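Local coordinates for protein teicoplanin pseudoaglycone deacetylases Orf2 (Actinoplanes teichomyceticus, PDB 3DFF) that is a zinc-dependent deacetylase that probably removes the acetyl group from the amino sugar of the teicoplanin pseudoaglycone during biosynthesis of the antibiotic, at residues W63-A66 against P67-A71; A166-D169 against A170-A174; P216-R219 against S220-F223; S231-V234 against L235-G238; L247-H250 against A251-A255. All coordinates share one frame; numbering follows the deposited sequence.

Contact 1 of 5, residues W63-A66 against P67-A71; sequences WGLA and PDDDA
A66 and D69 close a type I beta turn in the connection between helices 54-62 and 71-85, with D69 N bonded to A66 O at 3.2 Å. The donor stands well above the carbonyl plane of A66. The same two residues are tied a second time by a side chain: D69 folds its carboxylate back so that OD2 takes the A66 N-H at 2.9 Å, with an N-H...O angle of 154°. That N-H comes in over the plane of the carboxylate, 66° out of it. The torsion that allows this puts CG of D69 beside its own backbone N (chi1 -84°). L65 lies next to this bond, its CB 3.5 Å from D69 OD2, and the two side chains run across each other at a slant. Farther along L65, CD1 reaches CB of A71 at 3.7 Å, and the same methyl of A71 sits at the edge of the W63 indole, 4.1 Å from CZ3. Before the turn, G64, with positive phi, is the C-prime residue of the Schellman motif ending helix 54-62; after it, D70 caps the next helix through OD1 to L73 N. W63 makes a cation-pi contact with R75. The two bonds of the turn run in opposite senses, A66 N-H to the D69 carboxylate and D69 N-H to A66 O, and the former probably helps to stabilise the negative charge of D69.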
# COMPACT_ATOMS: atom_id res chain seq x y z
N TRP A 63 -0.51 -17.91 0.13
CA TRP A 63 -1.80 -17.21 0.14
C TRP A 63 -2.99 -18.16 0.15
O TRP A 63 -4.14 -17.72 0.04
CB TRP A 63 -1.91 -16.28 -1.07
CG TRP A 63 -0.94 -15.14 -1.04
CD1 TRP A 63 -0.32 -14.61 0.06
CD2 TRP A 63 -0.54 -14.34 -2.15
NE1 TRP A 63 0.46 -13.55 -0.31
CE2 TRP A 63 0.34 -13.36 -1.67
CE3 TRP A 63 -0.85 -14.36 -3.52
CZ2 TRP A 63 0.93 -12.40 -2.50
CZ3 TRP A 63 -0.27 -13.43 -4.34
CH2 TRP A 63 0.62 -12.46 -3.83
N GLY A 64 -2.72 -19.46 0.26
CA GLY A 64 -3.80 -20.45 0.33
C GLY A 64 -4.46 -20.78 -1.00
O GLY A 64 -5.62 -21.23 -1.03
N LEU A 65 -3.72 -20.58 -2.08
CA LEU A 65 -4.17 -20.85 -3.43
C LEU A 65 -3.32 -21.94 -4.05
O LEU A 65 -2.26 -22.28 -3.55
CB LEU A 65 -4.09 -19.58 -4.29
CG LEU A 65 -4.87 -18.37 -3.77
CD1 LEU A 65 -4.61 -17.14 -4.63
CD2 LEU A 65 -6.36 -18.69 -3.69
N ALA A 66 -3.80 -22.50 -5.15
CA ALA A 66 -3.01 -23.40 -5.96
C ALA A 66 -1.96 -22.56 -6.71
O ALA A 66 -2.18 -21.37 -6.94
CB ALA A 66 -3.90 -24.12 -6.92
N PRO A 67 -0.82 -23.18 -7.10
CA PRO A 67 0.25 -22.42 -7.77
C PRO A 67 -0.22 -21.63 -8.99
O PRO A 67 0.23 -20.49 -9.20
CB PRO A 67 1.25 -23.51 -8.19
CG PRO A 67 1.03 -24.61 -7.20
CD PRO A 67 -0.44 -24.60 -6.92
N ASP A 68 -1.13 -22.20 -9.79
CA ASP A 68 -1.53 -21.56 -11.04
C ASP A 68 -2.89 -20.84 -10.98
O ASP A 68 -3.42 -20.44 -12.02
CB ASP A 68 -1.51 -22.56 -12.20
CG ASP A 68 -0.10 -22.87 -12.68
OD1 ASP A 68 0.85 -22.12 -12.35
OD2 ASP A 68 0.04 -23.87 -13.43
N ASP A 69 -3.43 -20.67 -9.77
CA ASP A 69 -4.69 -19.94 -9.58
C ASP A 69 -4.54 -18.50 -10.05
O ASP A 69 -3.42 -17.95 -10.07
CB ASP A 69 -5.11 -19.94 -8.11
CG ASP A 69 -5.87 -21.20 -7.70
OD1 ASP A 69 -6.26 -22.00 -8.58
OD2 ASP A 69 -6.08 -21.39 -6.47
N ASP A 70 -5.67 -17.88 -10.39
CA ASP A 70 -5.69 -16.46 -10.74
C ASP A 70 -5.70 -15.66 -9.44
O ASP A 70 -6.75 -15.20 -8.98
CB ASP A 70 -6.91 -16.17 -11.64
CG ASP A 70 -6.94 -14.74 -12.17
OD1 ASP A 70 -6.19 -13.88 -11.67
OD2 ASP A 70 -7.76 -14.46 -13.08
N ALA A 71 -4.51 -15.51 -8.86
CA ALA A 71 -4.34 -14.88 -7.57
C ALA A 71 -4.81 -13.44 -7.56
O ALA A 71 -5.39 -12.99 -6.58
CB ALA A 71 -2.89 -14.97 -7.11

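Contact 2 of 5, residues A166-D169 against A170-A174; sequences ATRD and AALFA
F173 has CG beside its backbone N (chi1 -59°), which lays its ring back along the helix over the carbonyl of D169, one turn earlier. D169 O stands 3.2 Å above the ring plane, displaced toward the rim, and lies 3.3 Å from CG of F173. The same oxygen accepts the F173 N-H at 2.9 Å in a nearly straight bond, with an N-H...O angle of 168°; one carbonyl therefore meets both the backbone and the ring of F173. CE2 of F173 also comes to 4.2 Å from CB of D169. The carboxylate of D169 turns to its neighbour R168, which in a salt bridge grips OD1 of D169 side-on with two nitrogens, NE and NH2, each at 3.0 Å. The oxygen lies almost in the guanidinium plane, and both donors approach from one face of the carboxylate. NH1 of R168 is used separately, on A156 O. L172 leans its CG on R168 O at 3.3 Å, while its N-H bonds to the same oxygen. All this belongs to helix 162-178, the crossover of a beta-alpha-beta unit between strands 151-155 and 182-185, which also carries D163 and the zinc ligand H164. T167 and A171 pack on T154 of the first strand, R168 and L172 on L184 and V182 of the second, while A170, F173 and A174 face helix 126-147.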
# COMPACT_ATOMS: atom_id res chain seq x y z
N ALA A 166 7.91 2.67 -5.52
CA ALA A 166 7.41 3.14 -6.84
C ALA A 166 6.09 3.89 -6.70
O ALA A 166 5.90 4.94 -7.33
CB ALA A 166 7.25 1.97 -7.79
N THR A 167 5.18 3.37 -5.88
CA THR A 167 3.88 3.99 -5.68
C THR A 167 4.05 5.37 -5.05
O THR A 167 3.46 6.36 -5.51
CB THR A 167 3.01 3.10 -4.77
OG1 THR A 167 2.77 1.86 -5.45
CG2 THR A 167 1.68 3.78 -4.46
N ARG A 168 4.86 5.41 -4.00
CA ARG A 168 5.05 6.63 -3.23
C ARG A 168 5.65 7.70 -4.12
O ARG A 168 5.13 8.82 -4.20
CB ARG A 168 5.93 6.37 -2.01
CG ARG A 168 6.30 7.65 -1.24
CD ARG A 168 7.53 7.43 -0.39
NE ARG A 168 8.72 7.18 -1.21
CZ ARG A 168 9.83 6.59 -0.77
NH1 ARG A 168 9.92 6.16 0.49
NH2 ARG A 168 10.84 6.39 -1.60
N ASP A 169 6.73 7.35 -4.83
CA ASP A 169 7.44 8.32 -5.67
C ASP A 169 6.50 8.82 -6.78
O ASP A 169 6.38 10.02 -7.00
CB ASP A 169 8.72 7.71 -6.26
CG ASP A 169 9.78 7.43 -5.19
OD1 ASP A 169 9.59 7.77 -4.00
OD2 ASP A 169 10.86 6.92 -5.55
N ALA A 170 5.83 7.90 -7.46
CA ALA A 170 4.88 8.30 -8.53
C ALA A 170 3.80 9.24 -8.00
O ALA A 170 3.45 10.23 -8.65
CB ALA A 170 4.24 7.08 -9.14
N ALA A 171 3.25 8.92 -6.83
CA ALA A 171 2.24 9.81 -6.21
C ALA A 171 2.80 11.20 -5.87
O ALA A 171 2.11 12.21 -6.06
CB ALA A 171 1.62 9.16 -4.96
N LEU A 172 4.05 11.25 -5.39
CA LEU A 172 4.69 12.54 -5.06
C LEU A 172 4.84 13.37 -6.33
O LEU A 172 4.50 14.56 -6.35
CB LEU A 172 6.04 12.33 -4.39
CG LEU A 172 5.94 11.74 -2.97
CD1 LEU A 172 7.36 11.61 -2.38
CD2 LEU A 172 5.06 12.54 -2.02
N PHE A 173 5.33 12.74 -7.40
CA PHE A 173 5.52 13.44 -8.67
C PHE A 173 4.19 13.94 -9.23
O PHE A 173 4.08 15.11 -9.64
CB PHE A 173 6.24 12.56 -9.70
CG PHE A 173 7.61 12.09 -9.26
CD1 PHE A 173 8.40 12.86 -8.42
CD2 PHE A 173 8.12 10.88 -9.73
CE1 PHE A 173 9.67 12.42 -8.03
CE2 PHE A 173 9.37 10.44 -9.34
CZ PHE A 173 10.15 11.21 -8.49
N ALA A 174 3.18 13.07 -9.25
CA ALA A 174 1.89 13.40 -9.84
C ALA A 174 1.22 14.52 -9.04
O ALA A 174 0.79 15.51 -9.63
CB ALA A 174 0.99 12.17 -9.92

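Contact 3 of 5, residues P216-R219 against S220-F223; sequences PEMR and SQKF
The F223 ring receives CG of R219 over one face, a CH-pi contact 4.0 Å from the ring centroid and 14° off its normal. In turn, CD2 of F223 lies over one face of the R219 guanidinium, near its rim, with the two planes 60° apart, too steeply inclined for a parallel stack. The pair is spaced i to i+4 on helix 216-226, whose backbone bonds include F223 N to R219 O at 2.9 Å. Extended from CG to NE, with CG anti to the backbone N (chi1 172°), R219 runs past the ring, and its NE forms a salt bridge with D248 OD1 of helix 243-254. F223 also stacks with F244 and meets Y260 edge-to-face, so the ring lies among aromatic neighbours. On another side of the helix, M218, a selenomethionine, and Q221 lie side by side against helix 19-33, and Q221 NE2 is bonded to H85 O. The bent chain of M218 brings its CE to 3.5 Å from Q221 OE1.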
# COMPACT_ATOMS: atom_id res chain seq x y z
N PRO A 216 -13.67 3.51 19.01
CA PRO A 216 -13.61 2.05 19.04
C PRO A 216 -14.31 1.40 17.83
O PRO A 216 -13.86 0.36 17.34
CB PRO A 216 -14.37 1.69 20.33
CG PRO A 216 -14.20 2.86 21.18
CD PRO A 216 -14.14 4.06 20.30
N GLU A 217 -15.39 2.03 17.36
CA GLU A 217 -16.19 1.50 16.26
C GLU A 217 -15.39 1.45 14.96
O GLU A 217 -15.53 0.50 14.17
CB GLU A 217 -17.47 2.33 16.08
CG GLU A 217 -18.53 2.12 17.18
CD GLU A 217 -18.15 2.75 18.52
OE1 GLU A 217 -17.45 3.79 18.53
OE2 GLU A 217 -18.55 2.19 19.57
N MSE A 218 -14.56 2.46 14.76
CA MSE A 218 -13.69 2.56 13.58
C MSE A 218 -12.56 1.55 13.63
O MSE A 218 -12.17 0.99 12.61
CB MSE A 218 -13.10 3.96 13.44
CG MSE A 218 -14.10 5.10 13.26
SE MSE A 218 -15.27 4.88 11.71
CE MSE A 218 -16.83 4.09 12.59
N ARG A 219 -12.00 1.33 14.83
CA ARG A 219 -10.98 0.30 14.98
C ARG A 219 -11.58 -1.05 14.64
O ARG A 219 -10.97 -1.85 13.93
CB ARG A 219 -10.40 0.29 16.40
CG ARG A 219 -9.47 -0.89 16.67
CD ARG A 219 -9.19 -1.09 18.16
NE ARG A 219 -8.66 -2.42 18.48
CZ ARG A 219 -9.39 -3.53 18.64
NH1 ARG A 219 -10.71 -3.53 18.49
NH2 ARG A 219 -8.78 -4.68 18.92
N SER A 220 -12.79 -1.31 15.15
CA SER A 220 -13.44 -2.58 14.90
C SER A 220 -13.67 -2.75 13.40
O SER A 220 -13.45 -3.83 12.85
CB SER A 220 -14.77 -2.66 15.67
OG SER A 220 -15.39 -3.92 15.48
N GLN A 221 -14.09 -1.67 12.75
CA GLN A 221 -14.43 -1.71 11.33
C GLN A 221 -13.17 -1.98 10.52
O GLN A 221 -13.17 -2.86 9.66
CB GLN A 221 -15.08 -0.39 10.92
CG GLN A 221 -15.74 -0.43 9.56
CD GLN A 221 -16.43 0.86 9.23
OE1 GLN A 221 -16.35 1.85 9.98
NE2 GLN A 221 -17.15 0.88 8.11
N LYS A 222 -12.11 -1.24 10.82
CA LYS A 222 -10.81 -1.47 10.20
C LYS A 222 -10.39 -2.94 10.33
O LYS A 222 -10.06 -3.59 9.35
CB LYS A 222 -9.73 -0.60 10.83
CG LYS A 222 -8.33 -0.82 10.19
CD LYS A 222 -7.22 -0.09 10.96
CE LYS A 222 -5.85 -0.46 10.39
NZ LYS A 222 -4.76 0.50 10.81
N PHE A 223 -10.35 -3.45 11.56
CA PHE A 223 -9.89 -4.82 11.80
C PHE A 223 -10.77 -5.86 11.10
O PHE A 223 -10.25 -6.84 10.57
CB PHE A 223 -9.76 -5.11 13.31
CG PHE A 223 -8.58 -4.41 13.97
CD1 PHE A 223 -7.80 -3.46 13.30
CD2 PHE A 223 -8.26 -4.70 15.30
CE1 PHE A 223 -6.72 -2.81 13.93
CE2 PHE A 223 -7.19 -4.06 15.94
CZ PHE A 223 -6.42 -3.12 15.26

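Contact 4 of 5, residues S231-V234 against L235-G238; sequences SQMV and LLNG
M233 O is gripped by two donors of N237, the backbone N at 2.9 Å and the side-chain ND2 at 3.0 Å. The first is the ordinary bond of the short helix 233-237; the second stands 45° above the carbonyl plane, so the amide of N237 folds back over its own helix turn. Its OD1 is used on L243 N, at the start of helix 243-254, which holds the amide from both ends. Next to this, the bent side chain of M233, a selenomethionine, turns its terminal methyl to L236: CE of M233 meets CD1 of L236 at 3.7 Å as the two chains cross. CD1 of L236 also lies 3.7 Å from CB of Q232. Q232 and L235 run side by side, with OE1 of Q232 near CD2 of L235, and L235 packs on W63 and on M59 and I62 of helix 54-62. The Q232 side chain is about 8 Å from the bound zinc ion. Its amide is set by S231, whose OG accepts from Q232 NE2 at 3.0 Å and is itself bonded to E78 of helix 71-85. The helix ends at G238, which takes up positive phi while its N still reaches V234 O. Between S231 and L235, where the backbone atoms do not bond directly, one water donates to S231 O at 2.6 Å and accepts from L235 N at 3.0 Å.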
# COMPACT_ATOMS: atom_id res chain seq x y z
N SER A 231 -6.38 -14.17 2.06
CA SER A 231 -5.12 -14.70 1.52
C SER A 231 -3.89 -14.24 2.31
O SER A 231 -2.86 -14.90 2.30
CB SER A 231 -4.96 -14.27 0.06
OG SER A 231 -4.93 -12.87 -0.04
N GLN A 232 -4.01 -13.10 2.98
CA GLN A 232 -2.90 -12.47 3.67
C GLN A 232 -2.86 -12.77 5.15
O GLN A 232 -1.87 -12.46 5.81
CB GLN A 232 -2.97 -10.96 3.46
CG GLN A 232 -3.05 -10.55 2.01
CD GLN A 232 -1.88 -11.05 1.18
OE1 GLN A 232 -0.70 -10.80 1.51
NE2 GLN A 232 -2.18 -11.75 0.08
N MSE A 233 -3.91 -13.38 5.69
CA MSE A 233 -3.98 -13.56 7.14
C MSE A 233 -2.82 -14.36 7.74
O MSE A 233 -2.20 -13.91 8.72
CB MSE A 233 -5.34 -14.12 7.56
CG MSE A 233 -6.47 -13.06 7.62
SE MSE A 233 -5.96 -11.29 8.38
CE MSE A 233 -5.66 -10.35 6.68
N VAL A 234 -2.49 -15.51 7.16
CA VAL A 234 -1.41 -16.34 7.72
C VAL A 234 -0.09 -15.57 7.68
O VAL A 234 0.63 -15.50 8.68
CB VAL A 234 -1.30 -17.73 7.02
CG1 VAL A 234 -0.07 -18.51 7.50
CG2 VAL A 234 -2.58 -18.54 7.25
N LEU A 235 0.19 -14.95 6.54
CA LEU A 235 1.40 -14.14 6.35
C LEU A 235 1.48 -12.98 7.34
O LEU A 235 2.53 -12.74 7.93
CB LEU A 235 1.42 -13.62 4.91
CG LEU A 235 2.67 -13.11 4.20
CD1 LEU A 235 3.84 -14.06 4.39
CD2 LEU A 235 2.33 -12.96 2.72
N LEU A 236 0.38 -12.28 7.55
CA LEU A 236 0.36 -11.11 8.45
C LEU A 236 0.40 -11.47 9.93
O LEU A 236 1.02 -10.74 10.73
CB LEU A 236 -0.85 -10.23 8.17
CG LEU A 236 -0.83 -9.44 6.86
CD1 LEU A 236 -2.22 -8.97 6.51
CD2 LEU A 236 0.12 -8.27 6.97
N ASN A 237 -0.25 -12.56 10.31
CA ASN A 237 -0.30 -12.93 11.73
C ASN A 237 1.01 -13.48 12.27
O ASN A 237 1.35 -13.28 13.44
CB ASN A 237 -1.46 -13.89 11.99
CG ASN A 237 -2.75 -13.15 12.21
OD1 ASN A 237 -2.95 -12.53 13.26
ND2 ASN A 237 -3.63 -13.18 11.22
N GLY A 238 1.76 -14.16 11.40
CA GLY A 238 3.04 -14.75 11.78
C GLY A 238 2.84 -15.99 12.62
O GLY A 238 1.75 -16.57 12.64
O HOH W 1 -1.10 -15.77 4.01

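Contact 5 of 5, residues L247-H250 against A251-A255; sequences LDEH and ARQNA
L247 O takes the N-H of A251 at 3.1 Å, while the leucine side chain turns to F223 and L188 on the inner side of the helix. D248 O likewise accepts from R252 N at 2.9 Å; the partner of its carboxylate is R219. E249 carries the main side-chain contact. Its chain, with CG anti to the backbone N and a bend at chi2, lies alongside that of R252, one turn further on, in an i to i+3 salt bridge on the exposed face of helix 243-254. The grip is side-on: NE of R252 meets OE1 of E249 at 3.0 Å and NH2 meets OE2 of the same carboxylate at 3.1 Å, both bonds nearly straight. The oxygens sit close to the guanidinium plane, but the carboxylate is turned 30° against it, and each oxygen is met on its syn side, somewhat out of the carboxylate plane. OE2 also accepts from a water that donates to Q253 OE1 as well. H250 follows, seen binding zinc in this protein together with E186; no zinc is bound at that site here, and NE2 of H250 is hydrogen-bonded to E186 OE1. A second water lies in the imidazole plane at its edge, 2.9 Å from ND1 of H250. The N254 amide crosses the ring at 77° between planes, its ND2 3.7 Å from H250 NE2.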
# COMPACT_ATOMS: atom_id res chain seq x y z
N LEU A 247 -0.76 -4.47 16.10
CA LEU A 247 -1.31 -3.19 15.64
C LEU A 247 -1.83 -2.33 16.80
O LEU A 247 -1.60 -1.13 16.83
CB LEU A 247 -2.41 -3.42 14.60
CG LEU A 247 -1.97 -4.08 13.29
CD1 LEU A 247 -3.17 -4.14 12.35
CD2 LEU A 247 -0.81 -3.36 12.61
N ASP A 248 -2.50 -2.97 17.76
CA ASP A 248 -3.01 -2.27 18.94
C ASP A 248 -1.86 -1.70 19.78
O ASP A 248 -1.95 -0.56 20.25
CB ASP A 248 -3.85 -3.22 19.79
CG ASP A 248 -5.30 -3.34 19.32
OD1 ASP A 248 -5.79 -2.44 18.60
OD2 ASP A 248 -5.96 -4.33 19.70
N GLU A 249 -0.81 -2.50 19.96
CA GLU A 249 0.35 -2.10 20.76
C GLU A 249 1.09 -0.96 20.08
O GLU A 249 1.55 -0.02 20.74
CB GLU A 249 1.28 -3.29 20.99
CG GLU A 249 2.57 -2.99 21.81
CD GLU A 249 2.32 -2.25 23.14
OE1 GLU A 249 1.17 -2.27 23.66
OE2 GLU A 249 3.28 -1.66 23.68
N HIS A 250 1.17 -1.01 18.76
CA HIS A 250 1.85 0.04 18.03
C HIS A 250 1.12 1.36 18.21
O HIS A 250 1.75 2.39 18.46
CB HIS A 250 1.96 -0.33 16.55
CG HIS A 250 2.72 0.69 15.75
ND1 HIS A 250 4.09 0.79 15.79
CD2 HIS A 250 2.29 1.65 14.91
CE1 HIS A 250 4.48 1.77 14.99
NE2 HIS A 250 3.41 2.32 14.46
N ALA A 251 -0.20 1.34 18.06
CA ALA A 251 -1.03 2.52 18.28
C ALA A 251 -0.88 3.01 19.71
O ALA A 251 -0.78 4.21 19.93
CB ALA A 251 -2.47 2.21 17.98
N ARG A 252 -0.88 2.09 20.67
CA ARG A 252 -0.79 2.47 22.08
C ARG A 252 0.54 3.19 22.38
O ARG A 252 0.56 4.18 23.11
CB ARG A 252 -0.97 1.26 23.00
CG ARG A 252 -1.19 1.60 24.47
CD ARG A 252 -0.76 0.45 25.38
NE ARG A 252 0.68 0.22 25.29
CZ ARG A 252 1.62 1.01 25.82
NH1 ARG A 252 1.29 2.10 26.50
NH2 ARG A 252 2.90 0.71 25.65
N GLN A 253 1.64 2.71 21.79
CA GLN A 253 2.95 3.38 21.90
C GLN A 253 2.90 4.86 21.53
O GLN A 253 3.52 5.70 22.19
CB GLN A 253 3.95 2.74 20.96
CG GLN A 253 4.59 1.51 21.46
CD GLN A 253 5.65 0.99 20.50
OE1 GLN A 253 6.14 -0.13 20.65
NE2 GLN A 253 6.01 1.79 19.49
N ASN A 254 2.18 5.16 20.45
CA ASN A 254 2.12 6.51 19.90
C ASN A 254 1.05 7.40 20.50
O ASN A 254 0.95 8.59 20.19
CB ASN A 254 1.92 6.43 18.39
CG ASN A 254 3.15 5.92 17.68
OD1 ASN A 254 4.28 6.03 18.18
ND2 ASN A 254 2.94 5.37 16.49
N ALA A 255 0.23 6.80 21.35
CA ALA A 255 -0.79 7.53 22.10
C ALA A 255 -1.12 6.76 23.38
O ALA A 255 -2.17 6.10 23.45
CB ALA A 255 -2.02 7.72 21.24
O HOH W 2 5.74 -1.33 22.78
O HOH W 3 5.29 -1.21 17.44

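Contact 2 is the buried member of the set, in the crossover helix beside the central sheet, and lies across the chain's centre from contacts 1, 3 and 4; contacts 1 and 4 are at the surface, and 3 and 5 are partly buried. Two pairs touch. W63 of contact 1 packs on S231, Q232 and L235 of contact 4, near the zinc-binding region, while contacts 3 and 5 join helices 216-226 and 243-254. Contact 1 is a turn between helices, whereas 2, 3 and 5 lie along helices and 4 spans a short one. Arginine-carboxylate pairs recur in 2 and 5, between adjacent residues in the former and at i to i+3 in the latter; contact 3 rests on arginine CH-pi packing against phenylalanine, contact 4 on an asparagine and a water.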